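Local coordinates for protein acireductone dioxygenase (Bacillus anthracis, PDB 4QGL) that probably oxidises the acireductone of the methionine salvage pathway with molecular oxygen, giving different products depending on whether iron or nickel occupies its active site, at residues A[26-39]-A[130-143]. Numbering follows the deposited sequence.
With CD (cadmium ion), chain C.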
ATOM      1  N   PHE A  26      -4.171 -14.875   7.587  1.00 29.10           N
ATOM      2  CA  PHE A  26      -4.838 -13.836   8.371  1.00 28.35           C
ATOM      3  C   PHE A  26      -5.466 -12.739   7.497  1.00 27.53           C
ATOM      4  O   PHE A  26      -6.619 -12.392   7.678  1.00 27.57           O
ATOM      5  CB  PHE A  26      -3.871 -13.256   9.398  1.00 27.90           C
ATOM      6  CG  PHE A  26      -4.435 -12.130  10.177  1.00 27.28           C
ATOM      7  CD1 PHE A  26      -5.135 -12.361  11.351  1.00 27.81           C
ATOM      8  CD2 PHE A  26      -4.286 -10.837   9.737  1.00 26.34           C
ATOM      9  CE1 PHE A  26      -5.665 -11.316  12.087  1.00 27.38           C
ATOM     10  CE2 PHE A  26      -4.824  -9.787  10.455  1.00 25.98           C
ATOM     11  CZ  PHE A  26      -5.508 -10.028  11.638  1.00 26.50           C
ATOM     12  N   LEU A  27      -4.714 -12.222   6.538  1.00 26.93           N
ATOM     13  CA  LEU A  27      -5.216 -11.185   5.641  1.00 26.30           C
ATOM     14  C   LEU A  27      -6.374 -11.699   4.795  1.00 26.98           C
ATOM     15  O   LEU A  27      -7.316 -10.968   4.500  1.00 26.84           O
ATOM     16  CB  LEU A  27      -4.089 -10.668   4.752  1.00 25.63           C
ATOM     17  CG  LEU A  27      -3.014  -9.915   5.529  1.00 25.08           C
ATOM     18  CD1 LEU A  27      -1.782  -9.641   4.688  1.00 24.73           C
ATOM     19  CD2 LEU A  27      -3.565  -8.618   6.101  1.00 24.55           C
ATOM     20  N   GLN A  28      -6.306 -12.965   4.428  1.00 27.95           N
ATOM     21  CA  GLN A  28      -7.368 -13.629   3.673  1.00 28.91           C
ATOM     22  C   GLN A  28      -8.668 -13.651   4.458  1.00 29.16           C
ATOM     23  O   GLN A  28      -9.744 -13.371   3.928  1.00 29.25           O
ATOM     24  CB  GLN A  28      -6.934 -15.061   3.427  1.00 30.19           C
ATOM     25  CG  GLN A  28      -7.568 -15.770   2.256  1.00 31.37           C
ATOM     26  CD  GLN A  28      -6.501 -16.371   1.376  1.00 31.99           C
ATOM     27  OE1 GLN A  28      -5.308 -16.398   1.761  1.00 31.80           O
ATOM     28  NE2 GLN A  28      -6.899 -16.825   0.165  1.00 32.86           N
ATOM     29  N   GLU A  29      -8.553 -13.989   5.739  1.00 29.20           N
ATOM     30  CA  GLU A  29      -9.702 -13.963   6.602  1.00 29.47           C
ATOM     31  C   GLU A  29     -10.270 -12.553   6.775  1.00 28.66           C
ATOM     32  O   GLU A  29     -11.464 -12.417   6.977  1.00 29.14           O
ATOM     33  CB  GLU A  29      -9.402 -14.646   7.936  1.00 29.93           C
ATOM     34  CG  GLU A  29      -9.646 -16.157   7.869  1.00 31.17           C
ATOM     35  CD  GLU A  29     -11.125 -16.529   7.632  1.00 32.02           C
ATOM     36  OE1 GLU A  29     -11.436 -17.496   6.876  1.00 32.79           O
ATOM     37  OE2 GLU A  29     -12.004 -15.838   8.208  1.00 31.91           O
ATOM     38  N   GLU A  30      -9.460 -11.500   6.652  1.00 27.58           N
ATOM     39  CA  GLU A  30     -10.002 -10.120   6.786  1.00 26.94           C
ATOM     40  C   GLU A  30     -10.453  -9.473   5.482  1.00 26.52           C
ATOM     41  O   GLU A  30     -10.876  -8.339   5.480  1.00 26.00           O
ATOM     42  CB  GLU A  30      -9.003  -9.187   7.451  1.00 26.24           C
ATOM     43  CG  GLU A  30      -8.489  -9.638   8.821  1.00 26.63           C
ATOM     44  CD  GLU A  30      -9.569  -9.885   9.876  1.00 27.35           C
ATOM     45  OE1 GLU A  30     -10.691  -9.385   9.692  1.00 27.58           O
ATOM     46  OE2 GLU A  30      -9.293 -10.594  10.878  1.00 27.80           O
ATOM     47  N   GLY A  31     -10.349 -10.197   4.377  1.00 26.76           N
ATOM     48  CA  GLY A  31     -10.741  -9.691   3.066  1.00 26.62           C
ATOM     49  C   GLY A  31      -9.657  -8.874   2.408  1.00 25.78           C
ATOM     50  O   GLY A  31      -9.887  -8.311   1.382  1.00 25.71           O
ATOM     51  N   VAL A  32      -8.461  -8.819   2.989  1.00 25.25           N
ATOM     52  CA  VAL A  32      -7.372  -7.986   2.454  1.00 24.58           C
ATOM     53  C   VAL A  32      -6.499  -8.800   1.468  1.00 24.83           C
ATOM     54  O   VAL A  32      -5.786  -9.724   1.846  1.00 24.95           O
ATOM     55  CB  VAL A  32      -6.516  -7.367   3.606  1.00 23.92           C
ATOM     56  CG1 VAL A  32      -5.502  -6.347   3.099  1.00 23.27           C
ATOM     57  CG2 VAL A  32      -7.416  -6.699   4.604  1.00 23.90           C
ATOM     58  N   LEU A  33      -6.572  -8.459   0.190  1.00 25.07           N
ATOM     59  CA  LEU A  33      -5.742  -9.137  -0.796  1.00 25.43           C
ATOM     60  C   LEU A  33      -4.310  -8.771  -0.577  1.00 25.02           C
ATOM     61  O   LEU A  33      -3.981  -7.610  -0.394  1.00 24.47           O
ATOM     62  CB  LEU A  33      -6.123  -8.754  -2.218  1.00 25.69           C
ATOM     63  CG  LEU A  33      -5.355  -9.482  -3.364  1.00 26.06           C
ATOM     64  CD1 LEU A  33      -5.366 -11.007  -3.201  1.00 26.75           C
ATOM     65  CD2 LEU A  33      -5.923  -9.117  -4.737  1.00 26.44           C
ATOM     66  N   TYR A  34      -3.457  -9.765  -0.574  1.00 25.60           N
ATOM     67  CA  TYR A  34      -2.060  -9.509  -0.467  1.00 25.64           C
ATOM     68  C   TYR A  34      -1.320 -10.290  -1.554  1.00 26.34           C
ATOM     69  O   TYR A  34      -1.665 -11.424  -1.862  1.00 27.23           O
ATOM     70  CB  TYR A  34      -1.570  -9.835   0.940  1.00 25.71           C
ATOM     71  CG  TYR A  34      -0.090  -9.673   1.076  1.00 25.77           C
ATOM     72  CD1 TYR A  34       0.551  -8.518   0.628  1.00 25.33           C
ATOM     73  CD2 TYR A  34       0.688 -10.681   1.635  1.00 26.44           C
ATOM     74  CE1 TYR A  34       1.929  -8.378   0.709  1.00 25.43           C
ATOM     75  CE2 TYR A  34       2.074 -10.551   1.748  1.00 26.47           C
ATOM     76  CZ  TYR A  34       2.696  -9.402   1.281  1.00 25.97           C
ATOM     77  OH  TYR A  34       4.069  -9.292   1.395  1.00 26.07           O
ATOM     78  N   GLU A  35      -0.348  -9.657  -2.190  1.00 26.32           N
ATOM     79  CA  GLU A  35       0.443 -10.318  -3.213  1.00 26.97           C
ATOM     80  C   GLU A  35       1.845  -9.855  -3.025  1.00 26.73           C
ATOM     81  O   GLU A  35       2.067  -8.718  -2.583  1.00 26.11           O
ATOM     82  CB  GLU A  35      -0.010  -9.906  -4.595  1.00 27.33           C
ATOM     83  CG  GLU A  35      -1.430 -10.311  -4.956  1.00 28.02           C
ATOM     84  CD  GLU A  35      -1.757 -10.007  -6.416  1.00 28.62           C
ATOM     85  OE1 GLU A  35      -2.935 -10.187  -6.841  1.00 29.18           O
ATOM     86  OE2 GLU A  35      -0.831  -9.579  -7.160  1.00 28.80           O
ATOM     87  N   LYS A  36       2.788 -10.726  -3.349  1.00 27.23           N
ATOM     88  CA  LYS A  36       4.173 -10.334  -3.353  1.00 27.38           C
ATOM     89  C   LYS A  36       4.672 -10.393  -4.794  1.00 27.16           C
ATOM     90  O   LYS A  36       4.662 -11.465  -5.419  1.00 28.05           O
ATOM     91  CB  LYS A  36       4.994 -11.234  -2.411  1.00 28.55           C
ATOM     92  CG  LYS A  36       6.460 -10.781  -2.146  1.00 29.18           C
ATOM     93  CD  LYS A  36       6.582  -9.786  -0.962  1.00 29.12           C
ATOM     94  CE  LYS A  36       7.873  -8.933  -0.990  1.00 29.26           C
ATOM     95  NZ  LYS A  36       7.781  -7.754  -0.060  1.00 28.73           N
ATOM     96  N   TRP A  37       5.057  -9.238  -5.340  1.00 26.05           N
ATOM     97  CA  TRP A  37       5.586  -9.169  -6.706  1.00 25.79           C
ATOM     98  C   TRP A  37       7.095  -9.160  -6.664  1.00 25.85           C
ATOM     99  O   TRP A  37       7.705  -8.779  -5.645  1.00 25.58           O
ATOM    100  CB  TRP A  37       5.134  -7.904  -7.401  1.00 25.15           C
ATOM    101  CG  TRP A  37       3.688  -7.817  -7.570  1.00 24.84           C
ATOM    102  CD1 TRP A  37       2.760  -8.800  -7.327  1.00 25.04           C
ATOM    103  CD2 TRP A  37       2.975  -6.701  -8.073  1.00 24.39           C
ATOM    104  NE1 TRP A  37       1.506  -8.349  -7.655  1.00 24.97           N
ATOM    105  CE2 TRP A  37       1.610  -7.062  -8.113  1.00 24.61           C
ATOM    106  CE3 TRP A  37       3.355  -5.435  -8.504  1.00 24.06           C
ATOM    107  CZ2 TRP A  37       0.636  -6.199  -8.564  1.00 24.52           C
ATOM    108  CZ3 TRP A  37       2.402  -4.591  -8.945  1.00 24.12           C
ATOM    109  CH2 TRP A  37       1.044  -4.968  -8.973  1.00 24.31           C
ATOM    110  N   ASN A  38       7.702  -9.543  -7.786  1.00 26.23           N
ATOM    111  CA  ASN A  38       9.130  -9.750  -7.837  1.00 26.34           C
ATOM    112  C   ASN A  38       9.867  -8.427  -8.013  1.00 25.89           C
ATOM    113  O   ASN A  38      10.037  -7.907  -9.105  1.00 25.91           O
ATOM    114  CB  ASN A  38       9.449 -10.760  -8.909  1.00 27.15           C
ATOM    115  CG  ASN A  38      10.916 -11.055  -8.980  1.00 27.69           C
ATOM    116  OD1 ASN A  38      11.550 -11.509  -8.015  1.00 27.95           O
ATOM    117  ND2 ASN A  38      11.478 -10.764 -10.102  1.00 27.99           N
ATOM    118  N   ILE A  39      10.269  -7.874  -6.873  1.00 25.47           N
ATOM    119  CA  ILE A  39      10.814  -6.507  -6.793  1.00 25.07           C
ATOM    120  C   ILE A  39      12.248  -6.502  -7.311  1.00 25.69           C
ATOM    121  O   ILE A  39      12.722  -5.478  -7.753  1.00 25.63           O
ATOM    122  CB  ILE A  39      10.610  -5.888  -5.364  1.00 24.43           C
ATOM    123  CG1 ILE A  39      10.973  -4.402  -5.308  1.00 24.15           C
ATOM    124  CG2 ILE A  39      11.342  -6.646  -4.273  1.00 24.62           C
ATOM    125  CD1 ILE A  39       9.834  -3.506  -5.740  1.00 23.77           C
ATOM    126  N   PHE A 130      -5.749  -3.730  13.188  1.00 21.68           N
ATOM    127  CA  PHE A 130      -4.451  -4.326  13.029  1.00 21.61           C
ATOM    128  C   PHE A 130      -3.669  -3.498  12.023  1.00 21.04           C
ATOM    129  O   PHE A 130      -4.248  -2.756  11.240  1.00 20.74           O
ATOM    130  CB  PHE A 130      -4.568  -5.786  12.605  1.00 21.95           C
ATOM    131  CG  PHE A 130      -5.228  -5.986  11.264  1.00 21.74           C
ATOM    132  CD1 PHE A 130      -6.583  -6.299  11.185  1.00 22.07           C
ATOM    133  CD2 PHE A 130      -4.499  -5.871  10.095  1.00 21.33           C
ATOM    134  CE1 PHE A 130      -7.200  -6.462   9.970  1.00 22.02           C
ATOM    135  CE2 PHE A 130      -5.109  -6.073   8.867  1.00 21.27           C
ATOM    136  CZ  PHE A 130      -6.461  -6.351   8.807  1.00 21.62           C
ATOM    137  N   ASP A 131      -2.348  -3.575  12.108  1.00 21.00           N
ATOM    138  CA  ASP A 131      -1.458  -2.881  11.193  1.00 20.57           C
ATOM    139  C   ASP A 131      -1.061  -3.873  10.140  1.00 20.52           C
ATOM    140  O   ASP A 131      -0.862  -5.029  10.428  1.00 20.90           O
ATOM    141  CB  ASP A 131      -0.144  -2.467  11.881  1.00 20.71           C
ATOM    142  CG  ASP A 131      -0.272  -1.255  12.785  1.00 20.80           C
ATOM    143  OD1 ASP A 131      -1.303  -0.548  12.739  1.00 20.66           O
ATOM    144  OD2 ASP A 131       0.701  -1.021  13.545  1.00 21.10           O
ATOM    145  N   VAL A 132      -0.911  -3.422   8.921  1.00 20.15           N
ATOM    146  CA  VAL A 132      -0.116  -4.138   7.994  1.00 20.15           C
ATOM    147  C   VAL A 132       1.030  -3.223   7.710  1.00 19.95           C
ATOM    148  O   VAL A 132       0.840  -2.079   7.275  1.00 19.66           O
ATOM    149  CB  VAL A 132      -0.874  -4.477   6.695  1.00 20.04           C
ATOM    150  CG1 VAL A 132      -0.062  -5.450   5.866  1.00 20.19           C
ATOM    151  CG2 VAL A 132      -2.216  -5.087   7.038  1.00 20.32           C
ATOM    152  N   GLU A 133       2.225  -3.730   7.945  1.00 20.21           N
ATOM    153  CA  GLU A 133       3.431  -2.976   7.664  1.00 20.18           C
ATOM    154  C   GLU A 133       4.057  -3.502   6.396  1.00 20.14           C
ATOM    155  O   GLU A 133       4.375  -4.688   6.298  1.00 20.46           O
ATOM    156  CB  GLU A 133       4.420  -3.134   8.798  1.00 20.67           C
ATOM    157  CG  GLU A 133       3.842  -2.850  10.177  1.00 20.93           C
ATOM    158  CD  GLU A 133       4.775  -3.365  11.254  1.00 21.64           C
ATOM    159  OE1 GLU A 133       5.664  -4.175  10.918  1.00 21.96           O
ATOM    160  OE2 GLU A 133       4.655  -2.996  12.444  1.00 22.04           O
ATOM    161  N   LEU A 134       4.279  -2.602   5.457  1.00 19.88           N
ATOM    162  CA  LEU A 134       4.580  -3.021   4.114  1.00 19.85           C
ATOM    163  C   LEU A 134       6.031  -2.818   3.743  1.00 20.05           C
ATOM    164  O   LEU A 134       6.615  -1.792   4.090  1.00 20.09           O
ATOM    165  CB  LEU A 134       3.707  -2.222   3.142  1.00 19.55           C
ATOM    166  CG  LEU A 134       2.209  -2.290   3.393  1.00 19.44           C
ATOM    167  CD1 LEU A 134       1.506  -1.376   2.424  1.00 19.30           C
ATOM    168  CD2 LEU A 134       1.690  -3.702   3.255  1.00 19.64           C
ATOM    169  N   GLU A 135       6.599  -3.779   3.008  1.00 20.26           N
ATOM    170  CA  GLU A 135       7.956  -3.649   2.489  1.00 20.52           C
ATOM    171  C   GLU A 135       7.900  -3.563   0.983  1.00 20.43           C
ATOM    172  O   GLU A 135       6.909  -3.943   0.359  1.00 20.30           O
ATOM    173  CB  GLU A 135       8.801  -4.833   2.932  1.00 21.04           C
ATOM    174  CG  GLU A 135       9.051  -4.895   4.444  1.00 21.32           C
ATOM    175  CD  GLU A 135      10.253  -4.079   4.830  1.00 21.62           C
ATOM    176  OE1 GLU A 135      10.865  -3.578   3.887  1.00 21.62           O
ATOM    177  OE2 GLU A 135      10.599  -3.929   6.017  1.00 21.91           O
ATOM    178  N   PRO A 136       8.956  -3.031   0.367  1.00 20.60           N
ATOM    179  CA  PRO A 136       8.904  -3.029  -1.087  1.00 20.64           C
ATOM    180  C   PRO A 136       8.599  -4.398  -1.636  1.00 20.85           C
ATOM    181  O   PRO A 136       8.996  -5.377  -1.050  1.00 21.16           O
ATOM    182  CB  PRO A 136      10.310  -2.585  -1.483  1.00 20.98           C
ATOM    183  CG  PRO A 136      10.728  -1.688  -0.334  1.00 20.97           C
ATOM    184  CD  PRO A 136      10.121  -2.290   0.898  1.00 20.83           C
ATOM    185  N   GLY A 137       7.857  -4.465  -2.731  1.00 20.86           N
ATOM    186  CA  GLY A 137       7.483  -5.761  -3.317  1.00 21.21           C
ATOM    187  C   GLY A 137       6.110  -6.206  -2.856  1.00 21.10           C
ATOM    188  O   GLY A 137       5.602  -7.237  -3.323  1.00 21.42           O
ATOM    189  N   ASP A 138       5.507  -5.388  -1.988  1.00 20.76           N
ATOM    190  CA  ASP A 138       4.229  -5.683  -1.356  1.00 20.79           C
ATOM    191  C   ASP A 138       3.067  -5.042  -2.096  1.00 20.78           C
ATOM    192  O   ASP A 138       3.029  -3.836  -2.198  1.00 20.59           O
ATOM    193  CB  ASP A 138       4.238  -5.100   0.066  1.00 20.54           C
ATOM    194  CG  ASP A 138       4.807  -6.064   1.108  1.00 20.90           C
ATOM    195  OD1 ASP A 138       5.166  -7.199   0.740  1.00 21.43           O
ATOM    196  OD2 ASP A 138       4.894  -5.707   2.316  1.00 20.92           O
ATOM    197  N   LEU A 139       2.096  -5.813  -2.594  1.00 21.25           N
ATOM    198  CA  LEU A 139       0.827  -5.236  -3.066  1.00 21.39           C
ATOM    199  C   LEU A 139      -0.257  -5.624  -2.131  1.00 21.32           C
ATOM    200  O   LEU A 139      -0.383  -6.803  -1.822  1.00 21.64           O
ATOM    201  CB  LEU A 139       0.425  -5.701  -4.453  1.00 22.29           C
ATOM    202  CG  LEU A 139      -0.927  -5.081  -4.878  1.00 22.60           C
ATOM    203  CD1 LEU A 139      -0.878  -4.611  -6.283  1.00 23.04           C
ATOM    204  CD2 LEU A 139      -2.101  -6.010  -4.683  1.00 22.99           C
ATOM    205  N   ILE A 140      -1.047  -4.609  -1.752  1.00 21.00           N
ATOM    206  CA  ILE A 140      -2.145  -4.784  -0.810  1.00 21.00           C
ATOM    207  C   ILE A 140      -3.405  -4.182  -1.361  1.00 21.28           C
ATOM    208  O   ILE A 140      -3.341  -3.124  -1.990  1.00 21.16           O
ATOM    209  CB  ILE A 140      -1.864  -4.151   0.584  1.00 20.53           C
ATOM    210  CG1 ILE A 140      -3.042  -4.426   1.500  1.00 20.63           C
ATOM    211  CG2 ILE A 140      -1.634  -2.646   0.545  1.00 20.19           C
ATOM    212  CD1 ILE A 140      -2.824  -3.906   2.874  1.00 20.36           C
ATOM    213  N   SER A 141      -4.546  -4.843  -1.153  1.00 21.73           N
ATOM    214  CA  SER A 141      -5.821  -4.211  -1.484  1.00 22.15           C
ATOM    215  C   SER A 141      -6.722  -4.161  -0.278  1.00 22.39           C
ATOM    216  O   SER A 141      -7.069  -5.178   0.324  1.00 22.64           O
ATOM    217  CB  SER A 141      -6.589  -4.859  -2.648  1.00 22.80           C
ATOM    218  OG  SER A 141      -7.883  -4.239  -2.765  1.00 23.13           O
ATOM    219  N   VAL A 142      -7.118  -2.939   0.022  1.00 22.51           N
ATOM    220  CA  VAL A 142      -7.878  -2.658   1.151  1.00 22.78           C
ATOM    221  C   VAL A 142      -9.313  -2.527   0.690  1.00 23.68           C
ATOM    222  O   VAL A 142      -9.641  -1.595  -0.048  1.00 23.98           O
ATOM    223  CB  VAL A 142      -7.387  -1.355   1.786  1.00 22.41           C
ATOM    224  CG1 VAL A 142      -8.376  -0.868   2.840  1.00 22.57           C
ATOM    225  CG2 VAL A 142      -5.994  -1.543   2.382  1.00 21.91           C
ATOM    226  N   PRO A 143     -10.182  -3.442   1.150  1.00 24.42           N
ATOM    227  CA  PRO A 143     -11.554  -3.577   0.661  1.00 25.27           C
ATOM    228  C   PRO A 143     -12.471  -2.370   0.897  1.00 25.59           C
ATOM    229  O   PRO A 143     -12.303  -1.578   1.832  1.00 25.20           O
ATOM    230  CB  PRO A 143     -12.107  -4.798   1.409  1.00 25.66           C
ATOM    231  CG  PRO A 143     -11.201  -5.023   2.556  1.00 25.16           C
ATOM    232  CD  PRO A 143      -9.907  -4.298   2.320  1.00 24.40           C
TER
HETATM  233 CD    CD C 202      12.327  -2.513   5.429  1.00 33.72          CD
HETATM  234  O   HOH W   1      -9.572  -6.252  -1.117  1.00 25.90           O
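Asp-138 gathers two side chains of strand 33-36 on a single carboxylate oxygen: Tyr-34 OH and Lys-36 NZ both donate to OD1. The phenol reaches it with OD1 in the plane of the tyrosine ring, at the ring edge, while ring and carboxylate planes stand 84° apart. Lys-36, its chain bent about CB-CG (chi2 87°), brings NZ in from above the carboxylate plane for a 2.8 Å salt bridge to OD1, and NZ also bonds Pro-136 O at 2.8 Å. The other oxygen, OD2, accepts Glu-135 N at 2.7 Å, tying the carboxylate to the type II turn 135-138, whose Glu-135 chelates a cadmium ion through both carboxylate oxygens. On the other face of the sheet Leu-139 CB lies over the Trp-37 ring, whose NE1 is held in turn by Glu-35 OE2, 2.7 Å away in the ring plane. Main-chain bonds pair 33-36 antiparallel with 138-142; Leu-33 N to Ser-141 O is weak. Helix 20-29, closed by a Schellman motif at Gly-31, rests on Phe-130. Phe-26, its CG trans to the backbone N (chi1 176°), points its ring edge at the Phe-130 face, T-shaped, centroids 5.1 Å apart. Strand 33-36 edges one sheet of the cupin barrel, beside 138-142 and then 109-113; helix 65-75 touches Leu-33, Glu-35 and Trp-37, and strand 7-10 meets Phe-26, Leu-27 and Phe-130 through Ile-8.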